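Local coordinates for protein cyanophycinase-like exopeptidase (actinobacterium SCGC AAA027-L06, PDB 6NQC) that is probably a serine peptidase of family S51, related to cyanophycinase and thought to hydrolyse peptides from the end of the chain, at residues G27-G32 / A39-S44; L59-A64 / D129-T134; L94-R99 / P105-L110; R185-P188 / F193-W196; T221-R226 / W232-D237. All blocks are in the same frame, centred on the assembly; numbering follows the deposited sequence.

Contact 1 (G27-G32 / A39-S44)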
# COMPACT_ATOMS: atom_id res chain seq x y z
N GLY A 27 -1.91 -3.23 5.07
CA GLY A 27 -2.89 -2.17 4.94
C GLY A 27 -3.09 -1.75 3.48
O GLY A 27 -2.14 -1.44 2.77
N LEU A 28 -4.35 -1.70 3.08
CA LEU A 28 -4.77 -1.18 1.78
C LEU A 28 -5.57 0.10 2.00
O LEU A 28 -6.65 0.07 2.61
CB LEU A 28 -5.62 -2.22 1.04
CG LEU A 28 -5.09 -3.65 1.08
CD1 LEU A 28 -6.07 -4.63 0.49
CD2 LEU A 28 -3.76 -3.70 0.35
N VAL A 29 -5.05 1.24 1.51
CA VAL A 29 -5.62 2.55 1.81
C VAL A 29 -6.13 3.18 0.52
O VAL A 29 -5.41 3.24 -0.48
CB VAL A 29 -4.59 3.44 2.50
CG1 VAL A 29 -5.17 4.78 2.90
CG2 VAL A 29 -4.07 2.72 3.80
N GLY A 30 -7.35 3.70 0.57
CA GLY A 30 -7.95 4.29 -0.63
C GLY A 30 -7.48 5.70 -0.97
O GLY A 30 -7.45 6.08 -2.15
N SER A 31 -7.09 6.47 0.04
CA SER A 31 -6.51 7.81 -0.09
C SER A 31 -6.17 8.26 1.33
O SER A 31 -6.61 7.65 2.31
CB SER A 31 -7.44 8.85 -0.75
OG SER A 31 -8.39 9.37 0.16
N GLY A 32 -5.41 9.34 1.43
CA GLY A 32 -5.28 10.05 2.69
C GLY A 32 -4.07 9.67 3.50
O GLY A 32 -4.09 9.85 4.73
N ALA A 39 -4.29 8.91 11.13
CA ALA A 39 -3.15 8.90 12.04
C ALA A 39 -3.22 7.72 13.00
O ALA A 39 -2.20 7.08 13.24
CB ALA A 39 -3.08 10.23 12.80
N GLU A 40 -4.40 7.42 13.57
CA GLU A 40 -4.44 6.30 14.49
C GLU A 40 -4.31 4.98 13.75
O GLU A 40 -3.74 4.02 14.29
CB GLU A 40 -5.72 6.31 15.32
CG GLU A 40 -5.78 5.15 16.36
CD GLU A 40 -4.45 4.93 17.13
OE1 GLU A 40 -3.87 3.81 17.04
OE2 GLU A 40 -3.99 5.87 17.83
N PHE A 41 -4.82 4.89 12.52
CA PHE A 41 -4.57 3.70 11.72
C PHE A 41 -3.07 3.49 11.50
O PHE A 41 -2.56 2.36 11.70
CB PHE A 41 -5.28 3.80 10.37
CG PHE A 41 -4.98 2.66 9.45
CD1 PHE A 41 -5.29 1.35 9.81
CD2 PHE A 41 -4.36 2.88 8.24
CE1 PHE A 41 -4.98 0.29 8.98
CE2 PHE A 41 -4.08 1.85 7.38
CZ PHE A 41 -4.38 0.55 7.76
N GLU A 42 -2.36 4.54 11.05
CA GLU A 42 -0.93 4.39 10.76
C GLU A 42 -0.16 4.04 12.04
O GLU A 42 0.75 3.19 12.03
CB GLU A 42 -0.37 5.65 10.09
CG GLU A 42 -0.86 5.78 8.61
CD GLU A 42 -0.60 7.11 7.93
OE1 GLU A 42 0.17 7.96 8.45
OE2 GLU A 42 -1.17 7.29 6.82
N LYS A 43 -0.52 4.68 13.16
CA LYS A 43 0.10 4.34 14.44
C LYS A 43 -0.08 2.87 14.79
O LYS A 43 0.86 2.21 15.25
CB LYS A 43 -0.45 5.21 15.56
CG LYS A 43 0.35 5.07 16.85
CD LYS A 43 -0.19 5.98 17.97
CE LYS A 43 0.22 5.40 19.34
NZ LYS A 43 0.44 6.44 20.38
N SER A 44 -1.31 2.36 14.65
CA SER A 44 -1.56 0.95 14.97
C SER A 44 -0.69 0.02 14.13
O SER A 44 -0.27 -1.05 14.61
CB SER A 44 -3.05 0.63 14.76
OG SER A 44 -3.44 0.65 13.38

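Contact 2 (L59-A64 / D129-T134)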
# COMPACT_ATOMS: atom_id res chain seq x y z
N LEU A 59 8.88 3.93 7.85
CA LEU A 59 9.68 4.00 6.64
C LEU A 59 8.75 4.33 5.47
O LEU A 59 7.72 3.67 5.28
CB LEU A 59 10.41 2.66 6.43
CG LEU A 59 11.68 2.67 5.62
CD1 LEU A 59 12.56 1.45 5.91
CD2 LEU A 59 11.27 2.67 4.15
N GLN A 60 9.07 5.38 4.74
CA GLN A 60 8.16 5.97 3.76
C GLN A 60 8.81 5.92 2.38
O GLN A 60 9.95 6.35 2.21
CB GLN A 60 7.81 7.40 4.15
CG GLN A 60 7.11 7.44 5.47
CD GLN A 60 6.99 8.82 6.06
OE1 GLN A 60 7.49 9.79 5.49
NE2 GLN A 60 6.30 8.91 7.19
N ILE A 61 8.11 5.33 1.43
CA ILE A 61 8.65 5.09 0.10
C ILE A 61 7.78 5.80 -0.92
O ILE A 61 6.59 5.46 -1.13
CB ILE A 61 8.77 3.58 -0.19
CG1 ILE A 61 9.72 2.94 0.83
CG2 ILE A 61 9.26 3.38 -1.58
CD1 ILE A 61 9.94 1.50 0.65
N PRO A 62 8.33 6.85 -1.56
CA PRO A 62 7.51 7.70 -2.42
C PRO A 62 7.73 7.42 -3.89
O PRO A 62 7.43 8.27 -4.73
CB PRO A 62 8.03 9.10 -2.05
CG PRO A 62 9.51 8.84 -1.97
CD PRO A 62 9.65 7.46 -1.32
N THR A 63 8.26 6.26 -4.21
CA THR A 63 8.63 5.96 -5.58
C THR A 63 7.52 6.14 -6.59
O THR A 63 7.79 6.44 -7.75
CB THR A 63 9.15 4.50 -5.64
OG1 THR A 63 10.12 4.34 -4.61
CG2 THR A 63 9.75 4.18 -7.00
N ALA A 64 6.25 5.93 -6.19
CA ALA A 64 5.14 6.19 -7.08
C ALA A 64 5.18 7.62 -7.62
O ALA A 64 4.66 7.86 -8.70
CB ALA A 64 3.79 5.94 -6.39
N ASP A 129 6.99 -0.80 -12.07
CA ASP A 129 8.14 -0.99 -12.96
C ASP A 129 9.46 -0.64 -12.28
O ASP A 129 10.49 -1.25 -12.58
CB ASP A 129 7.97 -0.15 -14.22
CG ASP A 129 6.89 -0.67 -15.17
OD1 ASP A 129 6.50 -1.85 -15.06
OD2 ASP A 129 6.42 0.13 -15.99
N THR A 130 9.45 0.29 -11.33
CA THR A 130 10.69 0.75 -10.72
C THR A 130 11.18 -0.20 -9.64
O THR A 130 12.40 -0.39 -9.53
CB THR A 130 10.52 2.17 -10.16
OG1 THR A 130 10.28 3.09 -11.23
CG2 THR A 130 11.74 2.61 -9.47
N LEU A 131 10.29 -0.82 -8.86
CA LEU A 131 10.73 -1.69 -7.77
C LEU A 131 10.61 -3.18 -8.06
O LEU A 131 11.17 -3.98 -7.29
CB LEU A 131 9.94 -1.40 -6.49
CG LEU A 131 10.06 0.05 -6.00
CD1 LEU A 131 9.30 0.25 -4.69
CD2 LEU A 131 11.52 0.49 -5.88
N ILE A 132 9.87 -3.59 -9.10
CA ILE A 132 9.61 -5.02 -9.24
C ILE A 132 10.93 -5.76 -9.38
O ILE A 132 11.82 -5.34 -10.14
CB ILE A 132 8.69 -5.29 -10.44
CG1 ILE A 132 8.22 -6.74 -10.43
CG2 ILE A 132 9.41 -4.93 -11.73
CD1 ILE A 132 7.08 -7.02 -11.45
N ASN A 133 11.08 -6.86 -8.65
CA ASN A 133 12.25 -7.72 -8.76
C ASN A 133 13.55 -6.96 -8.51
O ASN A 133 14.57 -7.19 -9.17
CB ASN A 133 12.32 -8.41 -10.13
CG ASN A 133 11.10 -9.22 -10.42
OD1 ASN A 133 10.44 -9.71 -9.50
ND2 ASN A 133 10.79 -9.37 -11.68
N THR A 134 13.53 -6.07 -7.50
CA THR A 134 14.74 -5.37 -7.13
C THR A 134 15.19 -5.86 -5.76
O THR A 134 14.40 -6.38 -4.96
CB THR A 134 14.54 -3.86 -7.04
OG1 THR A 134 13.53 -3.60 -6.05
CG2 THR A 134 14.16 -3.24 -8.35

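Contact 3 (L94-R99 / P105-L110)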
# COMPACT_ATOMS: atom_id res chain seq x y z
N LEU A 94 12.81 7.25 2.12
CA LEU A 94 13.73 6.54 1.21
C LEU A 94 13.56 7.15 -0.16
O LEU A 94 12.59 6.81 -0.86
CB LEU A 94 13.42 5.05 1.15
CG LEU A 94 14.42 4.11 1.79
CD1 LEU A 94 14.49 4.47 3.26
CD2 LEU A 94 14.02 2.68 1.61
N PRO A 95 14.44 8.06 -0.58
CA PRO A 95 14.19 8.77 -1.88
C PRO A 95 14.54 7.89 -3.08
O PRO A 95 15.49 8.11 -3.76
CB PRO A 95 15.14 9.97 -1.75
CG PRO A 95 16.26 9.52 -0.84
CD PRO A 95 15.62 8.58 0.15
N VAL A 96 13.77 6.81 -3.25
CA VAL A 96 13.99 5.87 -4.34
C VAL A 96 13.12 6.35 -5.50
O VAL A 96 11.91 6.14 -5.52
CB VAL A 96 13.67 4.43 -3.95
CG1 VAL A 96 13.70 3.51 -5.14
CG2 VAL A 96 14.67 3.96 -2.90
N LEU A 97 13.74 7.06 -6.44
CA LEU A 97 12.96 7.73 -7.47
C LEU A 97 13.09 7.10 -8.84
O LEU A 97 12.24 7.36 -9.70
CB LEU A 97 13.37 9.20 -7.55
CG LEU A 97 13.43 9.95 -6.23
CD1 LEU A 97 13.73 11.43 -6.48
CD2 LEU A 97 12.15 9.82 -5.42
N LYS A 98 14.12 6.30 -9.06
CA LYS A 98 14.31 5.56 -10.30
C LYS A 98 14.89 4.21 -9.92
O LYS A 98 15.38 4.01 -8.81
CB LYS A 98 15.20 6.33 -11.29
CG LYS A 98 16.60 6.65 -10.75
CD LYS A 98 17.36 7.63 -11.66
CE LYS A 98 18.84 7.73 -11.24
NZ LYS A 98 19.00 8.23 -9.83
N ARG A 99 14.90 3.29 -10.88
CA ARG A 99 15.18 1.90 -10.58
C ARG A 99 16.61 1.70 -10.07
O ARG A 99 16.84 0.84 -9.21
CB ARG A 99 14.89 1.06 -11.84
CG ARG A 99 15.04 -0.40 -11.62
CD ARG A 99 14.44 -1.22 -12.76
NE ARG A 99 14.72 -2.63 -12.52
CZ ARG A 99 13.87 -3.48 -11.96
NH1 ARG A 99 12.66 -3.08 -11.60
NH2 ARG A 99 14.24 -4.75 -11.78
N PRO A 105 22.56 -0.28 -1.37
CA PRO A 105 22.62 -1.23 -0.23
C PRO A 105 22.29 -0.61 1.11
O PRO A 105 21.93 -1.34 2.04
CB PRO A 105 24.07 -1.74 -0.25
CG PRO A 105 24.64 -1.31 -1.59
CD PRO A 105 23.89 -0.06 -1.97
N GLU A 106 22.45 0.70 1.28
CA GLU A 106 21.99 1.35 2.50
C GLU A 106 20.47 1.24 2.60
O GLU A 106 19.93 0.87 3.65
CB GLU A 106 22.45 2.80 2.55
CG GLU A 106 23.94 3.01 2.27
CD GLU A 106 24.19 4.19 1.32
OE1 GLU A 106 24.59 3.95 0.15
OE2 GLU A 106 23.99 5.36 1.75
N PHE A 107 19.78 1.58 1.49
CA PHE A 107 18.32 1.51 1.48
C PHE A 107 17.84 0.08 1.69
O PHE A 107 16.92 -0.18 2.47
CB PHE A 107 17.78 2.07 0.16
CG PHE A 107 18.00 3.55 -0.03
CD1 PHE A 107 18.36 4.38 1.03
CD2 PHE A 107 17.85 4.12 -1.30
CE1 PHE A 107 18.54 5.72 0.84
CE2 PHE A 107 18.05 5.47 -1.50
CZ PHE A 107 18.40 6.27 -0.42
N VAL A 108 18.48 -0.89 1.01
CA VAL A 108 18.10 -2.29 1.16
C VAL A 108 18.31 -2.77 2.58
O VAL A 108 17.52 -3.57 3.09
CB VAL A 108 18.89 -3.14 0.13
CG1 VAL A 108 18.70 -4.65 0.37
CG2 VAL A 108 18.48 -2.78 -1.27
N GLU A 109 19.35 -2.25 3.25
CA GLU A 109 19.55 -2.63 4.65
C GLU A 109 18.47 -2.04 5.56
O GLU A 109 17.98 -2.72 6.46
CB GLU A 109 20.93 -2.21 5.12
CG GLU A 109 22.01 -3.25 4.84
CD GLU A 109 21.73 -4.63 5.46
OE1 GLU A 109 22.12 -5.65 4.85
OE2 GLU A 109 21.12 -4.69 6.55
N LEU A 110 18.05 -0.80 5.30
CA LEU A 110 17.07 -0.12 6.13
C LEU A 110 15.70 -0.79 6.11
O LEU A 110 14.99 -0.84 7.13
CB LEU A 110 16.89 1.32 5.65
CG LEU A 110 17.62 2.42 6.42
CD1 LEU A 110 17.57 3.73 5.60
CD2 LEU A 110 17.09 2.62 7.81

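Contact 4 (R185-P188 / F193-W196)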
# COMPACT_ATOMS: atom_id res chain seq x y z
N ARG A 185 -7.55 -7.52 -5.78
CA ARG A 185 -7.10 -6.27 -6.38
C ARG A 185 -7.99 -5.12 -5.89
O ARG A 185 -9.19 -5.30 -5.68
CB ARG A 185 -7.14 -6.36 -7.88
CG ARG A 185 -6.80 -5.04 -8.59
CD ARG A 185 -6.63 -5.31 -10.10
NE ARG A 185 -7.87 -5.51 -10.85
CZ ARG A 185 -8.65 -4.54 -11.33
NH1 ARG A 185 -8.40 -3.25 -11.10
NH2 ARG A 185 -9.73 -4.87 -12.01
N VAL A 186 -7.39 -3.94 -5.79
CA VAL A 186 -7.99 -2.76 -5.18
C VAL A 186 -8.16 -1.65 -6.22
O VAL A 186 -7.21 -1.29 -6.92
CB VAL A 186 -7.12 -2.22 -4.02
CG1 VAL A 186 -7.58 -0.82 -3.59
CG2 VAL A 186 -7.10 -3.22 -2.89
N ILE A 187 -9.34 -1.05 -6.23
CA ILE A 187 -9.58 0.23 -6.88
C ILE A 187 -9.64 1.29 -5.77
O ILE A 187 -10.57 1.25 -4.95
CB ILE A 187 -10.87 0.22 -7.70
CG1 ILE A 187 -10.74 -0.87 -8.77
CG2 ILE A 187 -11.06 1.56 -8.34
CD1 ILE A 187 -12.03 -1.21 -9.48
N PRO A 188 -8.67 2.20 -5.70
CA PRO A 188 -8.67 3.23 -4.65
C PRO A 188 -9.55 4.40 -5.04
O PRO A 188 -10.14 4.40 -6.09
CB PRO A 188 -7.21 3.64 -4.57
CG PRO A 188 -6.66 3.40 -5.98
CD PRO A 188 -7.46 2.24 -6.54
N PHE A 193 -12.90 8.09 -8.39
CA PHE A 193 -12.10 7.70 -9.55
C PHE A 193 -12.89 7.75 -10.85
O PHE A 193 -12.36 8.16 -11.90
CB PHE A 193 -11.58 6.27 -9.32
CG PHE A 193 -10.22 5.96 -9.95
CD1 PHE A 193 -9.90 6.39 -11.21
CD2 PHE A 193 -9.30 5.16 -9.26
CE1 PHE A 193 -8.69 6.08 -11.78
CE2 PHE A 193 -8.06 4.82 -9.84
CZ PHE A 193 -7.77 5.28 -11.09
N PHE A 194 -14.13 7.31 -10.82
CA PHE A 194 -14.90 7.18 -12.06
C PHE A 194 -15.45 8.51 -12.55
O PHE A 194 -16.01 8.56 -13.66
CB PHE A 194 -16.00 6.14 -11.84
CG PHE A 194 -15.44 4.77 -11.58
CD1 PHE A 194 -15.03 3.97 -12.62
CD2 PHE A 194 -15.25 4.31 -10.27
CE1 PHE A 194 -14.47 2.72 -12.38
CE2 PHE A 194 -14.69 3.07 -10.04
CZ PHE A 194 -14.29 2.28 -11.08
N LYS A 195 -15.28 9.58 -11.79
CA LYS A 195 -15.56 10.91 -12.30
C LYS A 195 -14.41 11.44 -13.14
O LYS A 195 -14.59 12.43 -13.83
CB LYS A 195 -15.85 11.88 -11.16
CG LYS A 195 -16.90 11.36 -10.17
CD LYS A 195 -17.25 12.37 -9.06
CE LYS A 195 -18.77 12.40 -8.78
NZ LYS A 195 -19.39 13.76 -8.94
N TRP A 196 -13.25 10.77 -13.11
CA TRP A 196 -12.04 11.30 -13.72
C TRP A 196 -11.67 10.64 -15.05
O TRP A 196 -10.78 11.14 -15.75
CB TRP A 196 -10.83 11.16 -12.79
CG TRP A 196 -10.98 11.76 -11.45
CD1 TRP A 196 -11.74 12.85 -11.12
CD2 TRP A 196 -10.33 11.32 -10.25
NE1 TRP A 196 -11.63 13.10 -9.77
CE2 TRP A 196 -10.75 12.19 -9.21
CE3 TRP A 196 -9.43 10.27 -9.94
CZ2 TRP A 196 -10.31 12.05 -7.88
CZ3 TRP A 196 -8.99 10.12 -8.62
CH2 TRP A 196 -9.43 11.02 -7.61

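Contact 5 (T221-R226 / W232-D237)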
# COMPACT_ATOMS: atom_id res chain seq x y z
N THR A 221 -10.32 5.78 3.61
CA THR A 221 -10.78 4.50 4.13
C THR A 221 -9.68 3.49 3.85
O THR A 221 -8.89 3.65 2.90
CB THR A 221 -12.08 4.05 3.48
OG1 THR A 221 -13.03 5.13 3.56
CG2 THR A 221 -12.68 2.84 4.14
N ALA A 222 -9.61 2.46 4.70
CA ALA A 222 -8.60 1.42 4.57
C ALA A 222 -9.20 0.07 4.93
O ALA A 222 -10.24 -0.03 5.60
CB ALA A 222 -7.35 1.72 5.44
N LEU A 223 -8.53 -0.95 4.46
CA LEU A 223 -8.79 -2.34 4.82
C LEU A 223 -7.47 -2.91 5.32
O LEU A 223 -6.43 -2.73 4.66
CB LEU A 223 -9.32 -3.12 3.62
CG LEU A 223 -9.94 -4.49 3.88
CD1 LEU A 223 -11.28 -4.31 4.60
CD2 LEU A 223 -10.12 -5.21 2.55
N VAL A 224 -7.50 -3.59 6.46
CA VAL A 224 -6.29 -4.08 7.09
C VAL A 224 -6.47 -5.53 7.47
O VAL A 224 -7.52 -5.92 8.00
CB VAL A 224 -5.90 -3.24 8.33
CG1 VAL A 224 -6.98 -3.35 9.39
CG2 VAL A 224 -4.57 -3.70 8.87
N LYS A 225 -5.44 -6.32 7.23
CA LYS A 225 -5.35 -7.68 7.76
C LYS A 225 -4.26 -7.64 8.82
O LYS A 225 -3.08 -7.52 8.50
CB LYS A 225 -5.02 -8.72 6.69
CG LYS A 225 -4.88 -10.17 7.28
CD LYS A 225 -4.30 -11.16 6.30
CE LYS A 225 -5.31 -11.62 5.27
NZ LYS A 225 -4.72 -12.62 4.29
N ARG A 226 -4.65 -7.72 10.09
CA ARG A 226 -3.66 -7.57 11.15
C ARG A 226 -2.79 -8.81 11.30
O ARG A 226 -3.22 -9.93 11.06
CB ARG A 226 -4.37 -7.25 12.47
CG ARG A 226 -5.24 -6.04 12.45
CD ARG A 226 -4.50 -4.84 12.90
NE ARG A 226 -5.35 -3.65 12.84
CZ ARG A 226 -4.87 -2.41 12.82
NH1 ARG A 226 -3.56 -2.24 12.90
NH2 ARG A 226 -5.70 -1.36 12.75
N TRP A 232 -9.93 -9.43 7.17
CA TRP A 232 -9.67 -8.05 6.82
C TRP A 232 -10.70 -7.17 7.50
O TRP A 232 -11.90 -7.47 7.49
CB TRP A 232 -9.80 -7.86 5.32
CG TRP A 232 -8.78 -8.56 4.49
CD1 TRP A 232 -8.80 -9.84 4.07
CD2 TRP A 232 -7.57 -7.98 3.99
NE1 TRP A 232 -7.68 -10.11 3.32
CE2 TRP A 232 -6.91 -8.98 3.26
CE3 TRP A 232 -6.99 -6.71 4.09
CZ2 TRP A 232 -5.70 -8.75 2.62
CZ3 TRP A 232 -5.77 -6.49 3.48
CH2 TRP A 232 -5.14 -7.51 2.75
N GLN A 233 -10.25 -6.06 8.02
CA GLN A 233 -11.13 -5.16 8.76
C GLN A 233 -11.06 -3.77 8.17
O GLN A 233 -9.98 -3.30 7.78
CB GLN A 233 -10.75 -5.16 10.23
CG GLN A 233 -11.90 -4.70 11.12
CD GLN A 233 -11.49 -4.64 12.58
OE1 GLN A 233 -10.66 -5.43 13.04
NE2 GLN A 233 -12.07 -3.70 13.30
N VAL A 234 -12.22 -3.14 8.08
CA VAL A 234 -12.38 -1.82 7.49
C VAL A 234 -12.05 -0.80 8.56
O VAL A 234 -12.41 -0.97 9.73
CB VAL A 234 -13.81 -1.61 6.97
CG1 VAL A 234 -13.97 -0.18 6.40
CG2 VAL A 234 -14.19 -2.63 5.96
N VAL A 235 -11.36 0.27 8.15
CA VAL A 235 -10.97 1.37 9.03
C VAL A 235 -11.21 2.68 8.29
O VAL A 235 -11.06 2.77 7.06
CB VAL A 235 -9.49 1.25 9.46
CG1 VAL A 235 -9.09 2.44 10.32
CG2 VAL A 235 -9.24 -0.06 10.22
N GLY A 236 -11.59 3.71 9.04
CA GLY A 236 -11.64 5.04 8.49
C GLY A 236 -13.04 5.56 8.20
O GLY A 236 -14.04 5.12 8.76
N ASP A 237 -13.09 6.51 7.29
CA ASP A 237 -14.23 7.42 7.17
C ASP A 237 -15.35 6.92 6.28
O ASP A 237 -16.50 7.34 6.49
CB ASP A 237 -13.71 8.77 6.65
CG ASP A 237 -13.05 9.62 7.76
OD1 ASP A 237 -13.02 9.18 8.93
OD2 ASP A 237 -12.53 10.70 7.45
O HOH W 1 -6.50 -12.51 2.15

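Contact 1 (G27-G32 / A39-S44)
The carbonyl O of F41, the residue whose ring meets V29 and G27, accepts the hydroxyl of S44, with S44 OG to F41 O at 2.6 Å. The hydroxyl approaches at a bend, making a C=O...OG angle of 125°, a side-chain-to-backbone bond to the carbonyl three residues back, common for serines in helices. S44 OG is also hydrogen-bonded to R226 NH1, so the same oxygen joins this helix turn to R226, just past the end of strand 221-225.

The packing across the contact is apolar. F41 has CG anti to its backbone N (chi1 175°), which swings the ring off the helix toward strand 26-29. The far end of the ring does the touching: F41 CE2 lies 3.7 Å from V29 CG2, the methyl beside the backbone N of V29, and the two side chains run alongside one another, pointing opposite ways. F41 CZ meets the strand where it has no side chain, with G27 CA at the ring edge, near its plane, 4.2 Å away. A222, V224 and V235 touch the same ring.

This is the first strand-loop-helix unit of the large mixed sheet: strand 26-29 leads through the loop into helix 39-51, which packs on one face. E42 reaches back toward that loop, but its OE2 stays 4.4 Å from G32 O and bonds instead to Y34 N, while OE1 takes Q83 NE2.

No hydrogen bond crosses between the segments; buried hydrocarbon joins helix to strand here, and the carboxylate of E42 is satisfied by partners on the loop and on helix 70-87.

Contact 2 (L59-A64 / D129-T134)
T63 and T130 meet methyl to methyl, with T63 CG2 3.5 Å from T130 CG2, where the chain just past parallel strand 57-61 of the alpha/beta core faces the last turn of helix 124-131. Both threonines carry CG2 anti to the backbone N (chi1 -50° in T63), an arrangement that sends the methyls at each other and keeps the hydroxyls beside their own backbones. T130 CB backs up the touch at 3.8 Å from T63 CG2.

L131 supplies the rest of the first shell. Its CD1 points at T63 and I61, 4.2 Å from T63 OG1 and 4.4 Å from I61 CG2, the latter a loose apolar touch. I61 and L131 both lie on F119 of the neighbouring strand 116-119, which puts this leucine tip against the sheet.

One shell further out, each hydroxyl has its own partner. T63 OG1 is hydrogen-bonded to V96 O, and T130 OG1 to Y126 O one helical turn back, bonds that should help hold both rotamers although none passes between the segments. Past the helix the chain makes a type II beta turn from L131 to T134, closed by a weak T134 N to L131 O bond. T134 stands at the N-cap of helix 135-145, where its OG1 also pairs with W137 N and donates to L131 O at 2.7 Å.

Contact 3 (L94-R99 / P105-L110)
Aromatic-aliphatic packing dominates: the ring of F107 is met by L94, P95 and V96 in succession, three consecutive residues of the loop after strand 90-93. L94 CG lies over one face, 4.0 Å from F107 CD1. V96 approaches obliquely with a single methyl, CG2, 3.6 Å from F107 CD2; that methyl sits anti to the carbonyl carbon of V96 while CG1 takes the place anti to the backbone N (chi1 171°). At the far end of the ring P95 comes in crosswise, its CD 3.7 Å and its CG 3.9 Å from F107 CZ. F107 itself extends from helix 105-110 into this arc of side chains.

Purely aliphatic contact adds a second point one turn along the helix, where L94 CD1 meets L110 CD1 at 3.9 Å. L94 therefore splits its work, CG to the ring and CD1 to the leucine, with chi1 at -110°, well off a staggered position.

Polar bonds serve the loop rather than the interface. P95 is the centre of an inverse gamma turn, closed by V96 N to L94 O at 2.7 Å, a tight bend consistent with three successive side chains reaching one ring. K98 NZ forms a salt bridge with D101 nearby.

L136 of helix 135-145 touches L94, V96 and F107 together, adding that helix to the same apolar cluster. With no hydrogen bond between the segments, the short helix is held against the loop here by hydrocarbon fitted round a phenyl ring, toward the periphery of the alpha/beta domain.

Contact 4 (R185-P188 / F193-W196)
F193 faces P188 from its CB onward: the CB lies 4.0 Å from P188 O, and CG keeps near the same oxygen at 4.2 Å. One step further out, CD2 makes the close approach, 3.4 Å from P188 O. The carbonyl oxygen lies at the ring edge, in its plane, as suits the slightly positive rim of a phenyl group. CD2 also meets a methyl, I187 CG2, which arrives obliquely 4.1 Å away, the two side chains crossing at about a right angle. At CE2 the partner changes to the proline ring, P188 CD standing 4.2 Å off. The torsion behind this run is unusual, chi1 -149°, away from a staggered position, and it turns the CD2 side of the ring toward the strand end.

That strand, 184-187, is an outermost member of a four-stranded mixed sheet separate from the large one, and the chain leaves it through P188 to H189. H189 fits, with S154 and E219, the geometry of a Ser-His-Glu triad such as family S51 peptidases use, and the P188 side chain touches residues of that set. F193 thus packs on the residue just before the probable catalytic histidine.

The methyl of I187 has a second aromatic neighbour. CG2, anti to the backbone N, comes 4.3 Å from F194 CE2, again obliquely, and L205 of helix 199-205 touches I187, F193 and F194 alike. After F193 the chain makes a helix-like turn: W196 N donates to F193 O at 3.0 Å, and the W196 indole turns one face to F193 CA, which lies above the plane toward the ring's rim.

Contact 5 (T221-R226 / W232-D237)
W232 has CG anti to its carbonyl carbon (chi1 -66°) and K225 has CG anti to its backbone N, and together these torsions lay the lysine chain over the indole. K225 CB sits 3.7 Å from the centroid of the six-membered ring, only 8° off its normal, a clear CH-pi contact. A bend at chi3 (-77°) then brings K225 CE to 3.4 Å from W232 NE1. Beyond it one water accepts from both K225 NZ, at 2.8 Å, and W232 NE1, at 2.9 Å, closing the pair with a polar bridge.

The two segments form an antiparallel beta hairpin within the large mixed sheet. A222 and V235 are a hydrogen-bonded pair, exchanging N-H and carbonyl in both directions, and V224 and Q233 do the same; Q233 N to V224 O measures 2.7 Å. Between them L223 and V234, a non-hydrogen-bonded pair, bring L223 CD1 to 3.6 Å from V234 CG2. L223 CG rests on W232 CB on that same side of the chain. On the opposite face V224 CG1 touches V235 CG2 at 4.1 Å, under helix 39-51.

Regular backbone bonding thus sets the pairing, while each sheet face adds apolar contacts. The ammonium NZ of K225 hydrogen-bonds to water while the lysine methylenes pack on the tryptophan; the same water takes the N-H of the buried indole.

Contacts 1 and 5 are neighbours on the large sheet, centres about 8 Å apart: L28 N lies 2.8 Å from L223 O and G30 N 2.8 Å from T221 O, probable hydrogen bonds between adjacent antiparallel strands. Contact 2, on the other half of that sheet, adjoins contact 3 (centres about 8 Å apart), where R99 NH1 probably bonds to I132 O at 2.8 Å. Contact 4 touches contact 1 through G30 O and P188 CB, 3.4 Å apart. There S31 packs on H189 and E219, so contacts 1 and 4 border the probable triad. Contact 3 is remote, its centre about 29 Å from that of contact 4.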